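Local coordinates for putative sugar ABC transport system, substrate-binding protein (Bordetella parapertussis, PDB 5IX8) that probably binds a sugar in the periplasm and hands it to an ABC transporter for import, as other solute-binding proteins of its family do, at residues L25-V38 against Y306-I318. Residues are numbered along the deposited sequence; the frame is centred on the assembly and turned at random.
Sequences LLDNFYKGIAYGIV and YAFYDYPPQGWSI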
loop_
_atom_site.group_PDB
_atom_site.type_symbol
_atom_site.label_atom_id
_atom_site.label_comp_id
_atom_site.label_asym_id
_atom_site.label_seq_id
_atom_site.Cartn_x
_atom_site.Cartn_y
_atom_site.Cartn_z
ATOM N N LEU A 25 11.583 0.496 -3.395
ATOM C CA LEU A 25 11.678 1.568 -2.408
ATOM C C LEU A 25 11.604 2.951 -3.050
ATOM O O LEU A 25 12.256 3.882 -2.578
ATOM C CB LEU A 25 12.962 1.444 -1.584
ATOM C CG LEU A 25 13.057 0.160 -0.754
ATOM C CD1 LEU A 25 14.459 0.030 -0.165
ATOM C CD2 LEU A 25 11.978 0.070 0.319
ATOM N N LEU A 26 10.824 3.103 -4.130
ATOM C CA LEU A 26 10.778 4.350 -4.884
ATOM C C LEU A 26 9.695 5.320 -4.434
ATOM O O LEU A 26 9.740 6.484 -4.849
ATOM C CB LEU A 26 10.594 4.055 -6.376
ATOM C CG LEU A 26 11.759 3.226 -6.910
ATOM C CD1 LEU A 26 11.488 2.908 -8.384
ATOM C CD2 LEU A 26 13.125 3.935 -6.703
ATOM N N ASP A 27 8.745 4.906 -3.584
ATOM C CA ASP A 27 7.780 5.868 -3.049
ATOM C C ASP A 27 7.746 5.788 -1.532
ATOM O O ASP A 27 8.648 5.216 -0.927
ATOM C CB ASP A 27 6.381 5.686 -3.663
ATOM C CG ASP A 27 5.749 4.304 -3.396
ATOM O OD1 ASP A 27 6.104 3.610 -2.418
ATOM O OD2 ASP A 27 4.824 3.933 -4.182
ATOM N N ASN A 28 6.770 6.406 -0.883
ATOM C CA ASN A 28 6.798 6.391 0.566
ATOM C C ASN A 28 6.170 5.151 1.161
ATOM O O ASN A 28 6.227 4.985 2.387
ATOM C CB ASN A 28 6.077 7.615 1.146
ATOM C CG ASN A 28 6.919 8.848 1.062
ATOM O OD1 ASN A 28 8.156 8.751 0.970
ATOM N ND2 ASN A 28 6.279 10.022 1.076
ATOM N N PHE A 29 5.546 4.292 0.352
ATOM C CA PHE A 29 4.747 3.233 0.962
ATOM C C PHE A 29 5.625 2.083 1.429
ATOM O O PHE A 29 5.711 1.814 2.631
ATOM C CB PHE A 29 3.669 2.743 -0.012
ATOM C CG PHE A 29 2.810 1.629 0.550
ATOM C CD1 PHE A 29 1.986 1.868 1.651
ATOM C CD2 PHE A 29 2.873 0.339 0.026
ATOM C CE1 PHE A 29 1.195 0.854 2.207
ATOM C CE2 PHE A 29 2.062 -0.687 0.555
ATOM C CZ PHE A 29 1.220 -0.421 1.650
ATOM N N TYR A 30 6.237 1.343 0.502
ATOM C CA TYR A 30 7.100 0.259 0.979
ATOM C C TYR A 30 8.292 0.799 1.744
ATOM O O TYR A 30 8.769 0.146 2.690
ATOM C CB TYR A 30 7.606 -0.620 -0.177
ATOM C CG TYR A 30 6.486 -1.143 -1.054
ATOM C CD1 TYR A 30 5.594 -2.118 -0.590
ATOM C CD2 TYR A 30 6.325 -0.687 -2.358
ATOM C CE1 TYR A 30 4.551 -2.587 -1.405
ATOM C CE2 TYR A 30 5.251 -1.162 -3.171
ATOM C CZ TYR A 30 4.393 -2.114 -2.677
ATOM O OH TYR A 30 3.346 -2.594 -3.416
ATOM N N LYS A 31 8.805 1.965 1.344
ATOM C CA LYS A 31 9.918 2.542 2.094
ATOM C C LYS A 31 9.482 2.898 3.514
ATOM O O LYS A 31 10.242 2.714 4.469
ATOM C CB LYS A 31 10.484 3.770 1.345
ATOM C CG LYS A 31 11.796 4.258 1.923
ATOM C CD LYS A 31 12.243 5.625 1.342
ATOM C CE LYS A 31 12.355 5.556 -0.129
ATOM N NZ LYS A 31 12.756 6.851 -0.763
ATOM N N GLY A 32 8.245 3.390 3.674
ATOM C CA GLY A 32 7.690 3.582 5.010
ATOM C C GLY A 32 7.607 2.298 5.817
ATOM O O GLY A 32 7.951 2.266 7.007
ATOM N N ILE A 33 7.099 1.229 5.206
ATOM C CA ILE A 33 7.060 -0.044 5.914
ATOM C C ILE A 33 8.456 -0.438 6.373
ATOM O O ILE A 33 8.667 -0.804 7.542
ATOM C CB ILE A 33 6.432 -1.134 5.034
ATOM C CG1 ILE A 33 4.994 -0.764 4.683
ATOM C CG2 ILE A 33 6.559 -2.475 5.742
ATOM C CD1 ILE A 33 4.376 -1.731 3.705
ATOM N N ALA A 34 9.437 -0.334 5.469
ATOM C CA ALA A 34 10.813 -0.703 5.811
ATOM C C ALA A 34 11.354 0.168 6.939
ATOM O O ALA A 34 11.950 -0.352 7.883
ATOM C CB ALA A 34 11.725 -0.607 4.586
ATOM N N TYR A 35 11.111 1.490 6.876
ATOM C CA TYR A 35 11.513 2.379 7.967
ATOM C C TYR A 35 10.836 1.981 9.288
ATOM O O TYR A 35 11.481 1.942 10.347
ATOM C CB TYR A 35 11.182 3.839 7.628
ATOM C CG TYR A 35 11.372 4.698 8.843
ATOM C CD1 TYR A 35 12.658 4.991 9.304
ATOM C CD2 TYR A 35 10.274 5.173 9.573
ATOM C CE1 TYR A 35 12.831 5.726 10.471
ATOM C CE2 TYR A 35 10.444 5.912 10.737
ATOM C CZ TYR A 35 11.743 6.196 11.167
ATOM O OH TYR A 35 11.973 6.953 12.300
ATOM N N GLY A 36 9.521 1.720 9.253
ATOM C CA GLY A 36 8.820 1.363 10.486
ATOM C C GLY A 36 9.377 0.097 11.092
ATOM O O GLY A 36 9.551 0.002 12.313
ATOM N N ILE A 37 9.716 -0.882 10.242
ATOM C CA ILE A 37 10.319 -2.108 10.766
ATOM C C ILE A 37 11.678 -1.819 11.399
ATOM O O ILE A 37 11.972 -2.259 12.521
ATOM C CB ILE A 37 10.443 -3.160 9.650
ATOM C CG1 ILE A 37 9.036 -3.625 9.224
ATOM C CG2 ILE A 37 11.273 -4.351 10.144
ATOM C CD1 ILE A 37 9.086 -4.579 8.013
ATOM N N VAL A 38 12.545 -1.126 10.663
ATOM C CA VAL A 38 13.913 -0.874 11.144
ATOM C C VAL A 38 13.903 -0.027 12.414
ATOM O O VAL A 38 14.592 -0.327 13.408
ATOM C CB VAL A 38 14.728 -0.207 10.025
ATOM C CG1 VAL A 38 16.054 0.324 10.591
ATOM C CG2 VAL A 38 14.956 -1.210 8.917
ATOM N N TYR A 306 -0.384 12.554 8.582
ATOM C CA TYR A 306 0.252 11.685 7.588
ATOM C C TYR A 306 1.773 11.795 7.633
ATOM O O TYR A 306 2.472 10.834 7.306
ATOM C CB TYR A 306 -0.256 12.004 6.175
ATOM C CG TYR A 306 -0.199 13.472 5.815
ATOM C CD1 TYR A 306 0.997 14.088 5.509
ATOM C CD2 TYR A 306 -1.355 14.234 5.786
ATOM C CE1 TYR A 306 1.040 15.434 5.208
ATOM C CE2 TYR A 306 -1.324 15.580 5.463
ATOM C CZ TYR A 306 -0.128 16.161 5.176
ATOM O OH TYR A 306 -0.092 17.494 4.875
ATOM N N ALA A 307 2.307 12.948 8.048
ATOM C CA ALA A 307 3.754 13.118 8.098
ATOM C C ALA A 307 4.405 12.291 9.202
ATOM O O ALA A 307 5.616 12.052 9.157
ATOM C CB ALA A 307 4.101 14.594 8.301
ATOM N N PHE A 308 3.650 11.885 10.214
ATOM C CA PHE A 308 4.221 11.074 11.282
ATOM C C PHE A 308 4.047 9.584 10.996
ATOM O O PHE A 308 4.964 8.796 11.234
ATOM C CB PHE A 308 3.582 11.455 12.626
ATOM N N TYR A 309 2.915 9.198 10.403
ATOM C CA TYR A 309 2.568 7.798 10.205
ATOM C C TYR A 309 2.797 7.311 8.776
ATOM O O TYR A 309 2.750 6.096 8.542
ATOM C CB TYR A 309 1.092 7.575 10.585
ATOM C CG TYR A 309 0.783 7.860 12.051
ATOM C CD1 TYR A 309 1.406 7.139 13.058
ATOM C CD2 TYR A 309 -0.147 8.831 12.420
ATOM C CE1 TYR A 309 1.117 7.375 14.406
ATOM C CE2 TYR A 309 -0.447 9.079 13.754
ATOM C CZ TYR A 309 0.198 8.342 14.751
ATOM O OH TYR A 309 -0.090 8.567 16.106
ATOM N N ASP A 310 3.016 8.220 7.813
ATOM C CA ASP A 310 3.108 7.866 6.399
ATOM C C ASP A 310 4.424 8.242 5.725
ATOM O O ASP A 310 4.744 7.671 4.673
ATOM C CB ASP A 310 2.018 8.555 5.580
ATOM C CG ASP A 310 0.628 8.346 6.125
ATOM O OD1 ASP A 310 0.426 7.928 7.309
ATOM O OD2 ASP A 310 -0.279 8.652 5.336
ATOM N N TYR A 311 5.161 9.206 6.248
ATOM C CA TYR A 311 6.441 9.599 5.665
ATOM C C TYR A 311 7.568 8.991 6.471
ATOM O O TYR A 311 7.635 9.230 7.699
ATOM C CB TYR A 311 6.623 11.121 5.685
ATOM C CG TYR A 311 5.696 11.978 4.836
ATOM C CD1 TYR A 311 4.887 11.431 3.854
ATOM C CD2 TYR A 311 5.644 13.347 5.033
ATOM C CE1 TYR A 311 4.058 12.248 3.087
ATOM C CE2 TYR A 311 4.816 14.155 4.305
ATOM C CZ TYR A 311 4.018 13.613 3.334
ATOM O OH TYR A 311 3.193 14.462 2.614
ATOM N N PRO A 312 8.503 8.275 5.858
ATOM C CA PRO A 312 9.781 8.032 6.530
ATOM C C PRO A 312 10.508 9.355 6.691
ATOM O O PRO A 312 10.195 10.328 5.995
ATOM C CB PRO A 312 10.534 7.090 5.574
ATOM C CG PRO A 312 9.606 6.851 4.386
ATOM C CD PRO A 312 8.542 7.895 4.435
ATOM N N PRO A 313 11.468 9.439 7.591
ATOM C CA PRO A 313 12.145 10.722 7.822
ATOM C C PRO A 313 12.840 11.202 6.564
ATOM O O PRO A 313 13.322 10.398 5.759
ATOM C CB PRO A 313 13.157 10.399 8.923
ATOM C CG PRO A 313 12.601 9.145 9.557
ATOM C CD PRO A 313 11.981 8.379 8.456
ATOM N N GLN A 314 12.867 12.534 6.390
ATOM C CA GLN A 314 13.604 13.082 5.267
ATOM C C GLN A 314 15.030 12.645 5.428
ATOM O O GLN A 314 15.611 12.776 6.518
ATOM C CB GLN A 314 13.570 14.607 5.190
ATOM C CG GLN A 314 14.500 15.149 4.026
ATOM C CD GLN A 314 13.886 14.963 2.601
ATOM O OE1 GLN A 314 14.572 14.561 1.625
ATOM N NE2 GLN A 314 12.604 15.276 2.486
ATOM N N GLY A 315 15.576 12.087 4.370
ATOM C CA GLY A 315 16.946 11.694 4.415
ATOM C C GLY A 315 17.175 10.302 4.908
ATOM O O GLY A 315 18.336 9.875 4.966
ATOM N N TRP A 316 16.118 9.570 5.261
ATOM C CA TRP A 316 16.287 8.169 5.630
ATOM C C TRP A 316 16.434 7.303 4.386
ATOM O O TRP A 316 15.689 7.459 3.418
ATOM C CB TRP A 316 15.092 7.663 6.442
ATOM C CG TRP A 316 15.342 6.251 6.969
ATOM C CD1 TRP A 316 16.004 5.921 8.100
ATOM C CD2 TRP A 316 14.925 5.010 6.373
ATOM N NE1 TRP A 316 16.041 4.556 8.253
ATOM C CE2 TRP A 316 15.380 3.973 7.212
ATOM C CE3 TRP A 316 14.176 4.682 5.250
ATOM C CZ2 TRP A 316 15.117 2.628 6.953
ATOM C CZ3 TRP A 316 13.953 3.353 4.972
ATOM C CH2 TRP A 316 14.399 2.341 5.823
ATOM N N SER A 317 17.386 6.379 4.427
ATOM C CA SER A 317 17.490 5.301 3.450
ATOM C C SER A 317 18.069 4.085 4.160
ATOM O O SER A 317 18.587 4.182 5.271
ATOM C CB SER A 317 18.361 5.691 2.255
ATOM O OG SER A 317 19.683 5.979 2.677
ATOM N N ILE A 318 17.982 2.926 3.527
ATOM C CA ILE A 318 18.494 1.752 4.219
ATOM C C ILE A 318 19.639 1.091 3.461
ATOM O O ILE A 318 19.567 0.925 2.248
ATOM C CB ILE A 318 17.350 0.746 4.512
ATOM C CG1 ILE A 318 17.872 -0.435 5.329
ATOM C CG2 ILE A 318 16.666 0.266 3.227
ATOM C CD1 ILE A 318 18.484 -0.033 6.659
HETATM O O HOH W 1 4.426 4.964 4.368
HETATM O O HOH W 2 14.749 7.933 1.036
#
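The C-terminal segment 306-318 packs against the first turns of helix 28-43, the backbones coming nearest where G32 meets P312, their CA atoms 5.1 Å apart. No direct hydrogen bond joins the two segments; instead one water donates to both N28 O and D310 O, and a second accepts from K31 NZ and donates to W316 O. P312 CG rests on the backbone of G32, 3.8 Å from G32 N. Y35 packs against P313 and W316, with P312 CB against its CB: P313 CD sits over the centre of its ring, 3.4 Å from the centroid, a CH-pi contact. With CG anti to the backbone N (chi1 170°), Y35 presents its edge to the face of W316, planes at 76°, in an edge-to-face pair, while its CB stands over the six-membered ring of the indole. This is the first helix after the opening strand 17-22 in the parallel-sheet lobe of a two-lobed periplasmic binding protein fold, and a type II turn from P313 to W316 folds the tail so that prolines and indole both meet it. K31 CG meets the indole edge in plane, 3.8 Å from W316 CZ3, and V38 CB approaches W316 CZ2 obliquely. N28 lays OD1 against P312 CD at 3.6 Å; its ND2, near Y311 CD1 with amide and ring planes 52° apart, is hydrogen-bonded to M233 O. At the last modelled residue, I318 CG2 touches L25 CD1 at 4.1 Å.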